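Local coordinates for RNA-binding protein RO60 (Deinococcus radiodurans, PDB 2NVO) that binds several small RNAs that accumulate during recovery from ultraviolet irradiation and contributes to the resistance of the bacterium to that radiation, at residues P475-A478 with L479-A483; T69-V72 with R73-Q77; V340-V343 with V344-L347; G156-N159 with V160-A164. All blocks are in the same frame, centred on the assembly; numbering follows the deposited sequence.

Contact 1: residues P475-A478 with L479-A483; sequences PTVA and LDQYA
Gln481 lays its extended side chain alongside Val477, one helical turn back. Both side chains point the same way. The touching pair is the methyl CG1 of Val477 and the amide nitrogen NE2 of Gln481, 3.3 Å apart. Val477 holds CG1 anti to its backbone N (chi1 166°), which turns this methyl to the amide end of Gln481. Both residues lie on the exposed side of the helix.

Four backbone bonds run from residue i+4 to residue i. The one from Gln481 N to Val477 O is 2.9 Å and nearly straight, at 170°. Leu479 rests its CG on the carbonyl oxygen of Pro475, at 3.4 Å. The carboxylate of Asp480 lies near the carbonyl of Thr476, with OD2 3.2 Å from O; both atoms are acceptors, so this is no bond. The carboxylate instead forms a salt bridge through OD1 with Arg509, whose positive charge probably eases the approach of the two acceptors.

Residues 475-483 form the first two and a half turns of helix 475-486 in the VWFA-like domain. This helix is the crossover of a beta-alpha-beta unit between parallel strands 459-464 and 491-496. Ala478 and Leu479 pack on Ile447 of helix 445-452. Pro475 and Leu479 touch Leu492 of strand 491-496 and Met512 of strand 512-517.

Contact 2: residues T69-V72 with R73-Q77; sequences TDFV and RELVQ
Arg73 folds back over the first turn of the helix and meets Asp70. Its chain bends at the third torsion (chi3 -75°), and this returns the guanidinium to the helix start. NH2 bonds to Asp70 OD1 at 2.5 Å, a short salt bridge. The carboxylate oxygen lies in the guanidinium plane, at its edge, while the two planes are turned 64° apart. One face of the guanidinium lies over the carbonyl oxygen of Thr69, which sits 3.5 Å from the plane. That same oxygen takes the backbone bond from Arg73 N. The positive group is thus set close to two oxygens of the first turn.

Glu74 is bonded through its N to Asp70 O. Its bent side chain brings OE1 to 3.2 Å from Phe71 CD1, with ring and carboxylate nearly perpendicular. OE1 also forms a salt bridge with Arg78, one turn further on.

Thr69 is the N-cap residue of helix 70-78, which belongs to the TROVE domain, a horseshoe of HEAT-like helical repeats. Thr69 OG1 hydrogen-bonds to Asp53.

Leu75 lies side by side with Phe71. Its CB is over one face of the ring, and CD2 comes to 4.0 Å from Phe71 CZ. Arg43 of helix 40-50 adds a cation-pi contact to the same ring, and Leu75 packs on Leu44.

Val76 sets CG2 against Val72 O, at 3.3 Å. Val72 touches Leu108 and Val76 touches Ile109, both on helix 100-112.

Contact 3: residues V340-V343 with V344-L347; sequences VPRV and VDAL
Val344 and Val340 meet through the backbone, where Val344 N bonds to Val340 O at 3.1 Å. The carbonyl of Val340, the N-cap residue of helix 341-354, also accepts from Val343 N, so two donors grip one oxygen. Asp345 N bonds to Pro341 O at 2.8 Å, in the carbonyl plane. Ala346 N reaches Arg342 O less squarely: the donor stands 43° out of the carbonyl plane. Leu347 N completes the set on Val343 O.

Side-chain carbons also rest on carbonyl oxygens. Leu347 holds CG beside its backbone N (chi1 -70°), which brings CG back to 3.4 Å from Val343 O. Val344 sets CB 3.3 Å from Pro341 O.

The apolar pair is looser, with Leu347 CD1 4.4 Å from Val343 CG1. Outside the segments, Val343 packs on Leu302 and Tyr325, and Leu347 on Leu275 and Leu278, all in neighbouring TROVE helices.

The charged pair stays apart. Arg342 NE and Asp345 OD2 are 6.1 Å from each other, and Arg342 lies along Val295 and Ile299 of helix 292-302. Any attraction between them is probably weak, and this helix start is held by main-chain bonds and apolar packing rather than by a salt bridge.

Contact 4: residues G156-N159 with V160-A164; sequences GVAN and VYETA
Thr163 N and Val160 N make weak, bent backbone bonds to Asn159 O and Val157 O, whereas Glu162 N meets Ala158 O well, at 2.9 Å and 159°. The hydroxyl of Thr163 adds a second bond here. OG1 donates to Asn159 O at 2.8 Å, so side chain and backbone of Thr163 share one carbonyl. A chi1 of -67° sets OG1 beside its own backbone N, facing back along the helix. Asn159 OD1 lies 3.3 Å from the same hydroxyl, and the two side chains slant across each other.

Tyr161 lies beside Val157, both pointing the same way. Its ring carbon CE2 is 3.8 Å from Val157 CG1. The carbonyl oxygen of Ala158 is near the ring edge. Val160 presses CB to 3.2 Å from Val157 O, and CG2 reaches Gly156 O at 3.5 Å. The extended chain of Glu162 runs back past Ala158 O, with CG 3.4 Å from it. Glu162 OE1 forms a salt bridge with Arg155, and OE2 accepts a hydrogen bond from Lys194 N.

Leu136 of helix 133-143 touches Val160 and Tyr161, while helix 184-191 meets Val157, Ala158 and Tyr161. Packing against several neighbouring helices fits the HEAT-like repeats of the TROVE horseshoe. Helix 151-163 falls in the part assigned, by similarity, to RNA binding.

All four contacts are turns of single helices, each in a different one. Contact 1 belongs to the VWFA-like domain that closes the ring; the other three are in the TROVE horseshoe. Contacts 1, 2 and 3 all lie at helix starts, and contacts 2 and 3 include the N-cap residue. These two lie on opposite sides of the chain's centre, about 51 Å apart between centres. Contact 2 has a salt bridge between its segments, contact 3 none. Contact 4 lies toward a helix end and uses a hydroxyl instead. It is the buried one; the rest are partly buried. Contact 1 faces a sheet as well as a helix, while contacts 2, 3 and 4 pack mainly on other helices.

Contact 1: residues P475-A478 with L479-A483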
ATOM      1  N   PRO A 475      -1.873 -26.464 -12.200  1.00 14.99           N
ATOM      2  CA  PRO A 475      -1.245 -26.326 -10.885  1.00 13.26           C
ATOM      3  C   PRO A 475      -2.079 -26.912  -9.747  1.00 14.77           C
ATOM      4  O   PRO A 475      -1.477 -27.286  -8.755  1.00 13.92           O
ATOM      5  CB  PRO A 475      -1.107 -24.811 -10.723  1.00 13.69           C
ATOM      6  CG  PRO A 475      -0.900 -24.322 -12.144  1.00 13.91           C
ATOM      7  CD  PRO A 475      -1.836 -25.201 -12.968  1.00 14.37           C
ATOM      8  N   THR A 476      -3.408 -26.955  -9.859  1.00 17.90           N
ATOM      9  CA  THR A 476      -4.231 -27.531  -8.789  1.00 16.36           C
ATOM     10  C   THR A 476      -3.929 -29.023  -8.610  1.00 16.20           C
ATOM     11  O   THR A 476      -3.780 -29.510  -7.496  1.00 17.52           O
ATOM     12  CB  THR A 476      -5.768 -27.316  -9.004  1.00 19.72           C
ATOM     13  OG1 THR A 476      -6.168 -27.771 -10.304  1.00 19.92           O
ATOM     14  CG2 THR A 476      -6.139 -25.852  -8.855  1.00 19.61           C
ATOM     15  N   VAL A 477      -3.864 -29.741  -9.726  1.00 20.25           N
ATOM     16  CA  VAL A 477      -3.484 -31.149  -9.732  1.00 16.79           C
ATOM     17  C   VAL A 477      -2.054 -31.315  -9.213  1.00 18.75           C
ATOM     18  O   VAL A 477      -1.771 -32.195  -8.383  1.00 14.84           O
ATOM     19  CB  VAL A 477      -3.630 -31.743 -11.154  1.00 20.32           C
ATOM     20  CG1 VAL A 477      -2.928 -33.084 -11.268  1.00 23.58           C
ATOM     21  CG2 VAL A 477      -5.096 -31.857 -11.530  1.00 20.15           C
ATOM     22  N   ALA A 478      -1.160 -30.443  -9.679  1.00 15.58           N
ATOM     23  CA  ALA A 478       0.217 -30.424  -9.193  1.00 15.67           C
ATOM     24  C   ALA A 478       0.294 -30.319  -7.677  1.00 16.42           C
ATOM     25  O   ALA A 478       1.014 -31.077  -7.039  1.00 15.76           O
ATOM     26  CB  ALA A 478       1.025 -29.288  -9.854  1.00 16.01           C
ATOM     27  N   LEU A 479      -0.437 -29.370  -7.100  1.00 14.39           N
ATOM     28  CA  LEU A 479      -0.395 -29.170  -5.659  1.00 13.93           C
ATOM     29  C   LEU A 479      -0.934 -30.381  -4.885  1.00 18.65           C
ATOM     30  O   LEU A 479      -0.399 -30.734  -3.827  1.00 17.33           O
ATOM     31  CB  LEU A 479      -1.164 -27.915  -5.263  1.00 17.07           C
ATOM     32  CG  LEU A 479      -0.478 -26.585  -5.623  1.00 12.19           C
ATOM     33  CD1 LEU A 479      -1.480 -25.443  -5.550  1.00 13.97           C
ATOM     34  CD2 LEU A 479       0.699 -26.346  -4.681  1.00 11.73           C
ATOM     35  N   ASP A 480      -2.002 -30.980  -5.404  1.00 16.04           N
ATOM     36  CA  ASP A 480      -2.547 -32.218  -4.846  1.00 19.90           C
ATOM     37  C   ASP A 480      -1.514 -33.337  -4.855  1.00 18.64           C
ATOM     38  O   ASP A 480      -1.309 -33.997  -3.843  1.00 20.01           O
ATOM     39  CB  ASP A 480      -3.781 -32.663  -5.629  1.00 19.79           C
ATOM     40  CG  ASP A 480      -4.939 -31.690  -5.495  1.00 21.68           C
ATOM     41  OD1 ASP A 480      -4.964 -30.929  -4.504  1.00 26.40           O
ATOM     42  OD2 ASP A 480      -5.822 -31.685  -6.371  1.00 23.65           O
ATOM     43  N   GLN A 481      -0.878 -33.544  -6.004  1.00 17.11           N
ATOM     44  CA  GLN A 481       0.161 -34.554  -6.149  1.00 20.80           C
ATOM     45  C   GLN A 481       1.331 -34.348  -5.194  1.00 21.49           C
ATOM     46  O   GLN A 481       1.870 -35.318  -4.659  1.00 20.89           O
ATOM     47  CB  GLN A 481       0.636 -34.657  -7.601  1.00 18.02           C
ATOM     48  CG  GLN A 481      -0.397 -35.277  -8.523  1.00 18.43           C
ATOM     49  CD  GLN A 481       0.045 -35.319  -9.975  1.00 19.12           C
ATOM     50  OE1 GLN A 481       1.193 -35.017 -10.301  1.00 24.45           O
ATOM     51  NE2 GLN A 481      -0.871 -35.694 -10.856  1.00 23.96           N
ATOM     52  N   TYR A 482       1.708 -33.095  -4.954  1.00 15.60           N
ATOM     53  CA  TYR A 482       2.791 -32.801  -4.017  1.00 14.62           C
ATOM     54  C   TYR A 482       2.384 -33.221  -2.608  1.00 17.73           C
ATOM     55  O   TYR A 482       3.132 -33.899  -1.913  1.00 19.76           O
ATOM     56  CB  TYR A 482       3.146 -31.305  -4.025  1.00 12.65           C
ATOM     57  CG  TYR A 482       4.345 -30.965  -3.161  1.00 15.25           C
ATOM     58  CD1 TYR A 482       5.612 -30.819  -3.708  1.00 11.18           C
ATOM     59  CD2 TYR A 482       4.202 -30.801  -1.798  1.00 13.67           C
ATOM     60  CE1 TYR A 482       6.717 -30.510  -2.892  1.00 15.73           C
ATOM     61  CE2 TYR A 482       5.274 -30.493  -0.991  1.00 15.53           C
ATOM     62  CZ  TYR A 482       6.525 -30.354  -1.534  1.00 13.42           C
ATOM     63  OH  TYR A 482       7.569 -30.058  -0.688  1.00 15.02           O
ATOM     64  N   ALA A 483       1.196 -32.795  -2.194  1.00 19.03           N
ATOM     65  CA  ALA A 483       0.679 -33.142  -0.878  1.00 19.05           C
ATOM     66  C   ALA A 483       0.642 -34.654  -0.731  1.00 20.84           C
ATOM     67  O   ALA A 483       1.054 -35.184   0.289  1.00 22.03           O
ATOM     68  CB  ALA A 483      -0.710 -32.565  -0.693  1.00 20.94           C
TER

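Contact 2: residues T69-V72 with R73-Q77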
ATOM      1  N   THR A  69     -19.913  -8.774  -2.527  1.00 25.82           N
ATOM      2  CA  THR A  69     -20.474  -9.876  -3.290  1.00 26.00           C
ATOM      3  C   THR A  69     -21.630 -10.503  -2.518  1.00 24.47           C
ATOM      4  O   THR A  69     -21.890 -10.139  -1.375  1.00 23.63           O
ATOM      5  CB  THR A  69     -19.426 -10.962  -3.596  1.00 27.69           C
ATOM      6  OG1 THR A  69     -18.915 -11.491  -2.367  1.00 27.00           O
ATOM      7  CG2 THR A  69     -18.284 -10.390  -4.430  1.00 29.23           C
ATOM      8  N   ASP A  70     -22.309 -11.455  -3.143  1.00 26.93           N
ATOM      9  CA  ASP A  70     -23.452 -12.107  -2.505  1.00 26.51           C
ATOM     10  C   ASP A  70     -23.055 -12.768  -1.199  1.00 28.68           C
ATOM     11  O   ASP A  70     -23.761 -12.642  -0.192  1.00 27.03           O
ATOM     12  CB  ASP A  70     -24.105 -13.120  -3.447  1.00 25.36           C
ATOM     13  CG  ASP A  70     -24.718 -12.467  -4.663  1.00 29.08           C
ATOM     14  OD1 ASP A  70     -24.715 -11.224  -4.734  1.00 29.34           O
ATOM     15  OD2 ASP A  70     -25.204 -13.192  -5.557  1.00 32.77           O
ATOM     16  N   PHE A  71     -21.918 -13.461  -1.195  1.00 25.27           N
ATOM     17  CA  PHE A  71     -21.495 -14.118   0.027  1.00 27.78           C
ATOM     18  C   PHE A  71     -21.359 -13.119   1.163  1.00 28.39           C
ATOM     19  O   PHE A  71     -21.708 -13.411   2.309  1.00 28.62           O
ATOM     20  CB  PHE A  71     -20.175 -14.864  -0.128  1.00 28.51           C
ATOM     21  CG  PHE A  71     -19.518 -15.141   1.182  1.00 30.25           C
ATOM     22  CD1 PHE A  71     -19.875 -16.253   1.923  1.00 33.01           C
ATOM     23  CD2 PHE A  71     -18.589 -14.261   1.709  1.00 28.86           C
ATOM     24  CE1 PHE A  71     -19.295 -16.496   3.153  1.00 32.95           C
ATOM     25  CE2 PHE A  71     -18.008 -14.501   2.936  1.00 31.20           C
ATOM     26  CZ  PHE A  71     -18.365 -15.622   3.661  1.00 32.78           C
ATOM     27  N   VAL A  72     -20.834 -11.942   0.844  1.00 24.93           N
ATOM     28  CA  VAL A  72     -20.604 -10.926   1.858  1.00 27.15           C
ATOM     29  C   VAL A  72     -21.910 -10.369   2.440  1.00 26.36           C
ATOM     30  O   VAL A  72     -22.037 -10.195   3.654  1.00 28.62           O
ATOM     31  CB  VAL A  72     -19.723  -9.784   1.311  1.00 25.24           C
ATOM     32  CG1 VAL A  72     -19.600  -8.664   2.322  1.00 23.19           C
ATOM     33  CG2 VAL A  72     -18.355 -10.323   0.925  1.00 27.50           C
ATOM     34  N   ARG A  73     -22.875 -10.078   1.578  1.00 27.43           N
ATOM     35  CA  ARG A  73     -24.161  -9.564   2.051  1.00 30.10           C
ATOM     36  C   ARG A  73     -24.887 -10.626   2.867  1.00 30.37           C
ATOM     37  O   ARG A  73     -25.335 -10.375   3.986  1.00 29.87           O
ATOM     38  CB  ARG A  73     -25.026  -9.121   0.874  1.00 28.40           C
ATOM     39  CG  ARG A  73     -24.540  -7.846   0.215  1.00 30.26           C
ATOM     40  CD  ARG A  73     -25.367  -7.511  -1.002  1.00 31.74           C
ATOM     41  NE  ARG A  73     -25.048  -8.382  -2.125  1.00 31.77           N
ATOM     42  CZ  ARG A  73     -24.196  -8.056  -3.092  1.00 33.61           C
ATOM     43  NH1 ARG A  73     -23.587  -6.874  -3.070  1.00 33.99           N
ATOM     44  NH2 ARG A  73     -23.949  -8.908  -4.079  1.00 29.95           N
ATOM     45  N   GLU A  74     -24.984 -11.815   2.285  1.00 30.52           N
ATOM     46  CA  GLU A  74     -25.605 -12.971   2.922  1.00 33.97           C
ATOM     47  C   GLU A  74     -25.028 -13.239   4.306  1.00 34.85           C
ATOM     48  O   GLU A  74     -25.751 -13.598   5.230  1.00 36.14           O
ATOM     49  CB  GLU A  74     -25.426 -14.198   2.029  1.00 34.06           C
ATOM     50  CG  GLU A  74     -25.269 -15.520   2.773  1.00 38.01           C
ATOM     51  CD  GLU A  74     -24.323 -16.470   2.046  1.00 42.80           C
ATOM     52  OE1 GLU A  74     -23.092 -16.361   2.254  1.00 37.31           O
ATOM     53  OE2 GLU A  74     -24.808 -17.322   1.266  1.00 52.99           O
ATOM     54  N   LEU A  75     -23.723 -13.057   4.448  1.00 35.05           N
ATOM     55  CA  LEU A  75     -23.075 -13.286   5.726  1.00 32.18           C
ATOM     56  C   LEU A  75     -23.451 -12.218   6.735  1.00 33.65           C
ATOM     57  O   LEU A  75     -23.594 -12.503   7.919  1.00 34.20           O
ATOM     58  CB  LEU A  75     -21.558 -13.329   5.571  1.00 32.78           C
ATOM     59  CG  LEU A  75     -20.820 -13.327   6.908  1.00 31.51           C
ATOM     60  CD1 LEU A  75     -21.107 -14.619   7.673  1.00 36.46           C
ATOM     61  CD2 LEU A  75     -19.326 -13.148   6.695  1.00 32.54           C
ATOM     62  N   VAL A  76     -23.591 -10.982   6.270  1.00 34.46           N
ATOM     63  CA  VAL A  76     -23.939  -9.882   7.157  1.00 32.21           C
ATOM     64  C   VAL A  76     -25.343 -10.065   7.718  1.00 37.66           C
ATOM     65  O   VAL A  76     -25.608  -9.717   8.867  1.00 40.57           O
ATOM     66  CB  VAL A  76     -23.833  -8.520   6.448  1.00 33.89           C
ATOM     67  CG1 VAL A  76     -24.516  -7.436   7.272  1.00 32.31           C
ATOM     68  CG2 VAL A  76     -22.371  -8.168   6.206  1.00 30.33           C
ATOM     69  N   GLN A  77     -26.239 -10.617   6.908  1.00 36.71           N
ATOM     70  CA  GLN A  77     -27.590 -10.915   7.366  1.00 41.61           C
ATOM     71  C   GLN A  77     -27.578 -12.088   8.335  1.00 42.55           C
ATOM     72  O   GLN A  77     -28.140 -12.012   9.429  1.00 44.15           O
ATOM     73  CB  GLN A  77     -28.501 -11.239   6.182  1.00 40.76           C
ATOM     74  CG  GLN A  77     -28.751 -10.062   5.274  1.00 40.59           C
ATOM     75  CD  GLN A  77     -29.333  -8.878   6.020  1.00 42.06           C
ATOM     76  OE1 GLN A  77     -30.397  -8.976   6.637  1.00 46.82           O
ATOM     77  NE2 GLN A  77     -28.640  -7.746   5.963  1.00 36.39           N
TER

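Contact 3: residues V340-V343 with V344-L347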
ATOM      1  N   VAL A 340      21.540  13.891  -8.876  1.00 23.14           N
ATOM      2  CA  VAL A 340      22.882  13.867  -8.306  1.00 22.71           C
ATOM      3  C   VAL A 340      23.355  12.435  -8.150  1.00 17.95           C
ATOM      4  O   VAL A 340      22.740  11.664  -7.429  1.00 18.35           O
ATOM      5  CB  VAL A 340      22.914  14.515  -6.906  1.00 22.27           C
ATOM      6  CG1 VAL A 340      24.312  14.424  -6.342  1.00 22.02           C
ATOM      7  CG2 VAL A 340      22.430  15.954  -6.967  1.00 24.17           C
ATOM      8  N   PRO A 341      24.466  12.081  -8.811  1.00 19.61           N
ATOM      9  CA  PRO A 341      24.953  10.699  -8.851  1.00 22.81           C
ATOM     10  C   PRO A 341      25.143  10.077  -7.473  1.00 21.88           C
ATOM     11  O   PRO A 341      24.704   8.951  -7.251  1.00 19.45           O
ATOM     12  CB  PRO A 341      26.295  10.825  -9.571  1.00 22.22           C
ATOM     13  CG  PRO A 341      26.113  12.011 -10.459  1.00 22.30           C
ATOM     14  CD  PRO A 341      25.291  12.974  -9.642  1.00 23.62           C
ATOM     15  N   ARG A 342      25.776  10.793  -6.550  1.00 20.01           N
ATOM     16  CA  ARG A 342      26.041  10.202  -5.240  1.00 20.25           C
ATOM     17  C   ARG A 342      24.755   9.979  -4.435  1.00 14.75           C
ATOM     18  O   ARG A 342      24.749   9.201  -3.487  1.00 16.32           O
ATOM     19  CB  ARG A 342      27.082  11.030  -4.459  1.00 19.78           C
ATOM     20  CG  ARG A 342      28.522  10.765  -4.908  1.00 24.65           C
ATOM     21  CD  ARG A 342      29.553  11.674  -4.217  1.00 23.58           C
ATOM     22  NE  ARG A 342      29.655  11.369  -2.798  1.00 22.82           N
ATOM     23  CZ  ARG A 342      29.123  12.109  -1.838  1.00 19.58           C
ATOM     24  NH1 ARG A 342      28.471  13.219  -2.148  1.00 19.89           N
ATOM     25  NH2 ARG A 342      29.259  11.745  -0.568  1.00 16.35           N
ATOM     26  N   VAL A 343      23.673  10.661  -4.806  1.00 12.42           N
ATOM     27  CA  VAL A 343      22.369  10.417  -4.179  1.00 13.44           C
ATOM     28  C   VAL A 343      21.794   9.123  -4.752  1.00 15.74           C
ATOM     29  O   VAL A 343      21.302   8.273  -4.017  1.00 12.25           O
ATOM     30  CB  VAL A 343      21.370  11.587  -4.393  1.00 14.83           C
ATOM     31  CG1 VAL A 343      19.978  11.217  -3.919  1.00 11.73           C
ATOM     32  CG2 VAL A 343      21.845  12.857  -3.660  1.00 12.98           C
ATOM     33  N   VAL A 344      21.875   8.982  -6.073  1.00 14.84           N
ATOM     34  CA  VAL A 344      21.526   7.713  -6.711  1.00 18.45           C
ATOM     35  C   VAL A 344      22.288   6.574  -6.056  1.00 15.41           C
ATOM     36  O   VAL A 344      21.723   5.526  -5.751  1.00 15.32           O
ATOM     37  CB  VAL A 344      21.840   7.737  -8.213  1.00 16.51           C
ATOM     38  CG1 VAL A 344      21.793   6.318  -8.781  1.00 21.54           C
ATOM     39  CG2 VAL A 344      20.862   8.651  -8.926  1.00 14.33           C
ATOM     40  N   ASP A 345      23.577   6.801  -5.816  1.00 20.12           N
ATOM     41  CA  ASP A 345      24.432   5.826  -5.140  1.00 17.27           C
ATOM     42  C   ASP A 345      23.929   5.480  -3.747  1.00 16.60           C
ATOM     43  O   ASP A 345      23.974   4.329  -3.329  1.00 16.76           O
ATOM     44  CB  ASP A 345      25.859   6.363  -4.994  1.00 21.33           C
ATOM     45  CG  ASP A 345      26.706   6.148  -6.230  1.00 27.20           C
ATOM     46  OD1 ASP A 345      26.334   5.318  -7.088  1.00 32.19           O
ATOM     47  OD2 ASP A 345      27.760   6.816  -6.331  1.00 34.18           O
ATOM     48  N   ALA A 346      23.502   6.489  -3.000  1.00 17.21           N
ATOM     49  CA  ALA A 346      23.074   6.268  -1.622  1.00 15.06           C
ATOM     50  C   ALA A 346      21.797   5.432  -1.600  1.00 13.44           C
ATOM     51  O   ALA A 346      21.534   4.667  -0.662  1.00 11.13           O
ATOM     52  CB  ALA A 346      22.841   7.585  -0.942  1.00 13.26           C
ATOM     53  N   LEU A 347      20.982   5.620  -2.627  1.00 13.07           N
ATOM     54  CA  LEU A 347      19.748   4.846  -2.768  1.00 11.27           C
ATOM     55  C   LEU A 347      20.042   3.366  -3.016  1.00 11.91           C
ATOM     56  O   LEU A 347      19.279   2.492  -2.595  1.00 12.39           O
ATOM     57  CB  LEU A 347      18.864   5.458  -3.846  1.00 10.54           C
ATOM     58  CG  LEU A 347      18.263   6.800  -3.417  1.00  8.95           C
ATOM     59  CD1 LEU A 347      17.687   7.514  -4.615  1.00 12.62           C
ATOM     60  CD2 LEU A 347      17.204   6.607  -2.355  1.00  8.01           C
TER

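Contact 4: residues G156-N159 with V160-A164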
ATOM      1  N   GLY A 156     -24.316   7.910  15.460  1.00 22.80           N
ATOM      2  CA  GLY A 156     -23.101   7.210  15.066  1.00 21.43           C
ATOM      3  C   GLY A 156     -22.073   8.085  14.371  1.00 19.60           C
ATOM      4  O   GLY A 156     -20.886   8.003  14.658  1.00 20.21           O
ATOM      5  N   VAL A 157     -22.525   8.927  13.448  1.00 20.86           N
ATOM      6  CA  VAL A 157     -21.627   9.865  12.789  1.00 19.98           C
ATOM      7  C   VAL A 157     -21.182  10.961  13.762  1.00 18.98           C
ATOM      8  O   VAL A 157     -19.991  11.290  13.845  1.00 18.11           O
ATOM      9  CB  VAL A 157     -22.280  10.489  11.538  1.00 19.30           C
ATOM     10  CG1 VAL A 157     -21.354  11.521  10.905  1.00 17.18           C
ATOM     11  CG2 VAL A 157     -22.657   9.403  10.529  1.00 16.44           C
ATOM     12  N   ALA A 158     -22.130  11.516  14.512  1.00 17.57           N
ATOM     13  CA  ALA A 158     -21.798  12.540  15.503  1.00 20.68           C
ATOM     14  C   ALA A 158     -20.753  12.026  16.491  1.00 19.05           C
ATOM     15  O   ALA A 158     -19.844  12.753  16.883  1.00 20.66           O
ATOM     16  CB  ALA A 158     -23.053  13.011  16.254  1.00 24.55           C
ATOM     17  N   ASN A 159     -20.887  10.770  16.897  1.00 21.66           N
ATOM     18  CA  ASN A 159     -19.950  10.189  17.856  1.00 20.49           C
ATOM     19  C   ASN A 159     -18.513  10.213  17.332  1.00 20.98           C
ATOM     20  O   ASN A 159     -17.558  10.380  18.096  1.00 20.52           O
ATOM     21  CB  ASN A 159     -20.381   8.782  18.240  1.00 23.33           C
ATOM     22  CG  ASN A 159     -19.481   8.158  19.290  1.00 25.95           C
ATOM     23  OD1 ASN A 159     -19.195   8.755  20.340  1.00 25.38           O
ATOM     24  ND2 ASN A 159     -19.026   6.949  19.011  1.00 21.32           N
ATOM     25  N   VAL A 160     -18.364  10.090  16.016  1.00 19.80           N
ATOM     26  CA  VAL A 160     -17.053  10.169  15.398  1.00 19.13           C
ATOM     27  C   VAL A 160     -16.382  11.511  15.675  1.00 17.86           C
ATOM     28  O   VAL A 160     -15.214  11.555  16.059  1.00 21.96           O
ATOM     29  CB  VAL A 160     -17.116   9.912  13.869  1.00 16.40           C
ATOM     30  CG1 VAL A 160     -15.758  10.168  13.237  1.00 18.89           C
ATOM     31  CG2 VAL A 160     -17.556   8.493  13.607  1.00 14.66           C
ATOM     32  N   TYR A 161     -17.120  12.604  15.491  1.00 17.18           N
ATOM     33  CA  TYR A 161     -16.564  13.938  15.708  1.00 17.98           C
ATOM     34  C   TYR A 161     -16.401  14.265  17.190  1.00 20.24           C
ATOM     35  O   TYR A 161     -15.445  14.925  17.589  1.00 18.90           O
ATOM     36  CB  TYR A 161     -17.435  14.998  15.038  1.00 18.95           C
ATOM     37  CG  TYR A 161     -17.487  14.868  13.531  1.00 18.67           C
ATOM     38  CD1 TYR A 161     -16.427  15.297  12.739  1.00 20.21           C
ATOM     39  CD2 TYR A 161     -18.598  14.319  12.904  1.00 20.17           C
ATOM     40  CE1 TYR A 161     -16.478  15.184  11.345  1.00 16.35           C
ATOM     41  CE2 TYR A 161     -18.659  14.196  11.528  1.00 18.58           C
ATOM     42  CZ  TYR A 161     -17.594  14.623  10.756  1.00 18.76           C
ATOM     43  OH  TYR A 161     -17.659  14.503   9.384  1.00 19.16           O
ATOM     44  N   GLU A 162     -17.336  13.792  18.001  1.00 22.88           N
ATOM     45  CA  GLU A 162     -17.310  14.083  19.437  1.00 22.41           C
ATOM     46  C   GLU A 162     -16.193  13.331  20.163  1.00 26.32           C
ATOM     47  O   GLU A 162     -15.809  13.694  21.284  1.00 22.91           O
ATOM     48  CB  GLU A 162     -18.672  13.768  20.052  1.00 21.25           C
ATOM     49  CG  GLU A 162     -19.755  14.741  19.615  1.00 22.82           C
ATOM     50  CD  GLU A 162     -21.143  14.247  19.937  1.00 24.69           C
ATOM     51  OE1 GLU A 162     -21.253  13.107  20.431  1.00 26.27           O
ATOM     52  OE2 GLU A 162     -22.122  14.995  19.696  1.00 23.88           O
ATOM     53  N   THR A 163     -15.670  12.293  19.519  1.00 24.58           N
ATOM     54  CA  THR A 163     -14.615  11.465  20.106  1.00 26.55           C
ATOM     55  C   THR A 163     -13.213  11.964  19.733  1.00 28.27           C
ATOM     56  O   THR A 163     -12.220  11.610  20.369  1.00 26.90           O
ATOM     57  CB  THR A 163     -14.774   9.995  19.668  1.00 26.26           C
ATOM     58  OG1 THR A 163     -15.973   9.458  20.233  1.00 28.21           O
ATOM     59  CG2 THR A 163     -13.593   9.156  20.116  1.00 31.45           C
ATOM     60  N   ALA A 164     -13.138  12.799  18.705  1.00 23.27           N
ATOM     61  CA  ALA A 164     -11.851  13.251  18.182  1.00 27.89           C
ATOM     62  C   ALA A 164     -11.333  14.493  18.903  1.00 27.00           C
ATOM     63  O   ALA A 164     -12.081  15.451  19.113  1.00 25.59           O
ATOM     64  CB  ALA A 164     -11.967  13.529  16.677  1.00 26.06           C
TER